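Local coordinates for UDP-glucose:anthocyanidin 3-O-glucosyltransferase (Clitoria ternatea, PDB 4REL), which belongs to the glycosyltransferases of the GT-B fold, built from two domains, each with a parallel beta sheet, at residues A8-P13 / I111-F116. Residues are numbered along the deposited sequence; the frame is centred on the assembly and turned at random.
Sequences AIFPFP and IIADAF. With KMP (3,5,7-trihydroxy-2-(4-hydroxyphenyl)-4H-chromen-4-one), chain B.
A8-F10 and I111-D114 run side by side as parallel neighbours in the seven-stranded sheet of the N-terminal Rossmann-like domain, axes 4.7 Å apart, joined by hydrogen bonds from I112 N to A8 O, F10 N to I112 O and D114 N to F10 O. Side chains alternate in face: branched, strand-favouring I9 and I112 pack under helix 18-31, while F10, I111 and A113 lie toward helix 119-127. F10 meets I111 CG2 with its ring edge, CD2 being 3.8 Å away, and the small A113 leaves room for F10 CB. At the C-terminal end of its strand, D114 turns its carboxylate away from its own backbone nitrogen (chi1 -174°), which sets D114 CG 3.4 Å from F12 CB. D114 OD2 accepts from F116 N at 3.0 Å with its anti lone pair, closing an Asx turn, and a water links D114 OD1 to F12 N. The turn brings F116 up to F12: its ring edge points at the F12 face, planes at 86°, and its CB sits over the same face. F116 CE2 then reaches KMP C9 at 3.8 Å. D114 OD1 also hydrogen-bonds to H17 ND1, whose NE2 is hydrogen-bonded to KMP, so this buried carboxylate probably orients the imidazole, a second-shell link to the pocket.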
loop_
_atom_site.group_PDB
_atom_site.type_symbol
_atom_site.label_atom_id
_atom_site.label_comp_id
_atom_site.label_asym_id
_atom_site.label_seq_id
_atom_site.Cartn_x
_atom_site.Cartn_y
_atom_site.Cartn_z
ATOM N N ALA A 8 13.989 6.667 -16.125
ATOM C CA ALA A 8 13.859 7.619 -15.031
ATOM C C ALA A 8 12.666 7.187 -14.215
ATOM O O ALA A 8 11.637 6.808 -14.779
ATOM C CB ALA A 8 13.656 9.025 -15.559
ATOM N N ILE A 9 12.798 7.251 -12.888
ATOM C CA ILE A 9 11.760 6.768 -11.994
ATOM C C ILE A 9 11.337 7.865 -11.036
ATOM O O ILE A 9 12.185 8.484 -10.382
ATOM C CB ILE A 9 12.241 5.541 -11.191
ATOM C CG1 ILE A 9 12.630 4.399 -12.145
ATOM C CG2 ILE A 9 11.146 5.064 -10.235
ATOM C CD1 ILE A 9 14.132 4.232 -12.314
ATOM N N PHE A 10 10.026 8.105 -10.969
ATOM C CA PHE A 10 9.454 9.103 -10.051
ATOM C C PHE A 10 8.529 8.454 -9.033
ATOM O O PHE A 10 7.367 8.195 -9.343
ATOM C CB PHE A 10 8.648 10.167 -10.822
ATOM C CG PHE A 10 9.470 10.970 -11.809
ATOM C CD1 PHE A 10 10.219 12.063 -11.387
ATOM C CD2 PHE A 10 9.467 10.637 -13.159
ATOM C CE1 PHE A 10 10.973 12.805 -12.295
ATOM C CE2 PHE A 10 10.211 11.371 -14.079
ATOM C CZ PHE A 10 10.966 12.464 -13.642
ATOM N N PRO A 11 9.026 8.208 -7.810
ATOM C CA PRO A 11 8.090 7.789 -6.762
ATOM C C PRO A 11 7.159 8.924 -6.384
ATOM O O PRO A 11 7.488 10.090 -6.601
ATOM C CB PRO A 11 9.009 7.511 -5.569
ATOM C CG PRO A 11 10.200 8.429 -5.807
ATOM C CD PRO A 11 10.400 8.353 -7.299
ATOM N N PHE A 12 6.006 8.577 -5.821
ATOM C CA PHE A 12 5.242 9.510 -4.999
ATOM C C PHE A 12 6.041 9.527 -3.697
ATOM O O PHE A 12 6.140 8.513 -3.009
ATOM C CB PHE A 12 3.828 8.963 -4.800
ATOM C CG PHE A 12 2.878 9.922 -4.126
ATOM C CD1 PHE A 12 2.628 11.185 -4.653
ATOM C CD2 PHE A 12 2.181 9.526 -2.999
ATOM C CE1 PHE A 12 1.715 12.053 -4.024
ATOM C CE2 PHE A 12 1.274 10.386 -2.371
ATOM C CZ PHE A 12 1.041 11.642 -2.887
ATOM N N PRO A 13 6.667 10.673 -3.380
ATOM C CA PRO A 13 7.789 10.673 -2.425
ATOM C C PRO A 13 7.353 10.695 -0.956
ATOM O O PRO A 13 7.817 11.524 -0.154
ATOM C CB PRO A 13 8.555 11.937 -2.813
ATOM C CG PRO A 13 7.463 12.881 -3.275
ATOM C CD PRO A 13 6.470 11.992 -4.011
ATOM N N ILE A 111 9.996 6.219 -18.824
ATOM C CA ILE A 111 9.717 6.688 -17.475
ATOM C C ILE A 111 8.813 5.695 -16.770
ATOM O O ILE A 111 7.827 5.227 -17.350
ATOM C CB ILE A 111 9.068 8.092 -17.472
ATOM C CG1 ILE A 111 10.112 9.133 -17.924
ATOM C CG2 ILE A 111 8.546 8.455 -16.073
ATOM C CD1 ILE A 111 9.577 10.549 -18.043
ATOM N N ILE A 112 9.175 5.350 -15.534
ATOM C CA ILE A 112 8.273 4.632 -14.639
ATOM C C ILE A 112 7.937 5.595 -13.526
ATOM O O ILE A 112 8.821 6.192 -12.918
ATOM C CB ILE A 112 8.918 3.386 -14.010
ATOM C CG1 ILE A 112 9.340 2.397 -15.090
ATOM C CG2 ILE A 112 7.950 2.691 -13.043
ATOM C CD1 ILE A 112 10.090 1.217 -14.541
ATOM N N ALA A 113 6.655 5.753 -13.245
ATOM C CA ALA A 113 6.256 6.673 -12.194
ATOM C C ALA A 113 5.098 6.123 -11.393
ATOM O O ALA A 113 4.222 5.435 -11.923
ATOM C CB ALA A 113 5.885 8.024 -12.787
ATOM N N ASP A 114 5.103 6.432 -10.102
ATOM C CA ASP A 114 3.929 6.180 -9.279
ATOM C C ASP A 114 2.773 6.903 -9.965
ATOM O O ASP A 114 2.934 8.032 -10.404
ATOM C CB ASP A 114 4.162 6.744 -7.874
ATOM C CG ASP A 114 3.046 6.386 -6.909
ATOM O OD1 ASP A 114 3.293 5.593 -5.969
ATOM O OD2 ASP A 114 1.917 6.886 -7.090
ATOM N N ALA A 115 1.626 6.240 -10.101
ATOM C CA ALA A 115 0.484 6.813 -10.819
ATOM C C ALA A 115 0.049 8.182 -10.298
ATOM O O ALA A 115 -0.528 8.973 -11.044
ATOM C CB ALA A 115 -0.712 5.837 -10.795
ATOM N N PHE A 116 0.279 8.452 -9.015
ATOM C CA PHE A 116 -0.159 9.728 -8.439
ATOM C C PHE A 116 0.659 10.911 -8.962
ATOM O O PHE A 116 0.211 12.058 -8.879
ATOM C CB PHE A 116 -0.094 9.724 -6.907
ATOM C CG PHE A 116 -1.138 8.867 -6.239
ATOM C CD1 PHE A 116 -2.139 8.243 -6.981
ATOM C CD2 PHE A 116 -1.112 8.683 -4.861
ATOM C CE1 PHE A 116 -3.102 7.448 -6.360
ATOM C CE2 PHE A 116 -2.080 7.886 -4.227
ATOM C CZ PHE A 116 -3.067 7.267 -4.985
HETATM C C1 KMP B . -7.208 7.089 -2.224
HETATM C C2 KMP B . -6.065 6.308 -2.198
HETATM C C3 KMP B . -4.887 6.794 -1.448
HETATM C C4 KMP B . -4.963 8.091 -0.746
HETATM C C5 KMP B . -6.152 8.805 -0.834
HETATM C C6 KMP B . -7.243 8.311 -1.555
HETATM C C9 KMP B . -3.638 6.000 -1.382
HETATM C C10 KMP B . -2.507 6.563 -0.611
HETATM C C11 KMP B . -2.684 7.892 0.060
HETATM C C14 KMP B . -1.596 8.533 0.862
HETATM C C15 KMP B . -0.277 8.084 0.819
HETATM C C16 KMP B . 0.704 8.702 1.578
HETATM C C17 KMP B . 0.375 9.774 2.393
HETATM C C18 KMP B . -0.936 10.231 2.442
HETATM C C19 KMP B . -1.915 9.613 1.676
HETATM O O12 KMP B . -3.884 8.570 -0.039
HETATM O O13 KMP B . -3.555 4.893 -1.966
HETATM O O24 KMP B . 1.343 10.375 3.141
HETATM O O27 KMP B . -1.356 5.838 -0.536
HETATM O O29 KMP B . -8.383 9.055 -1.607
HETATM O O30 KMP B . -6.009 5.111 -2.845
HETATM O O HOH W 1 6.064 5.486 -5.496
#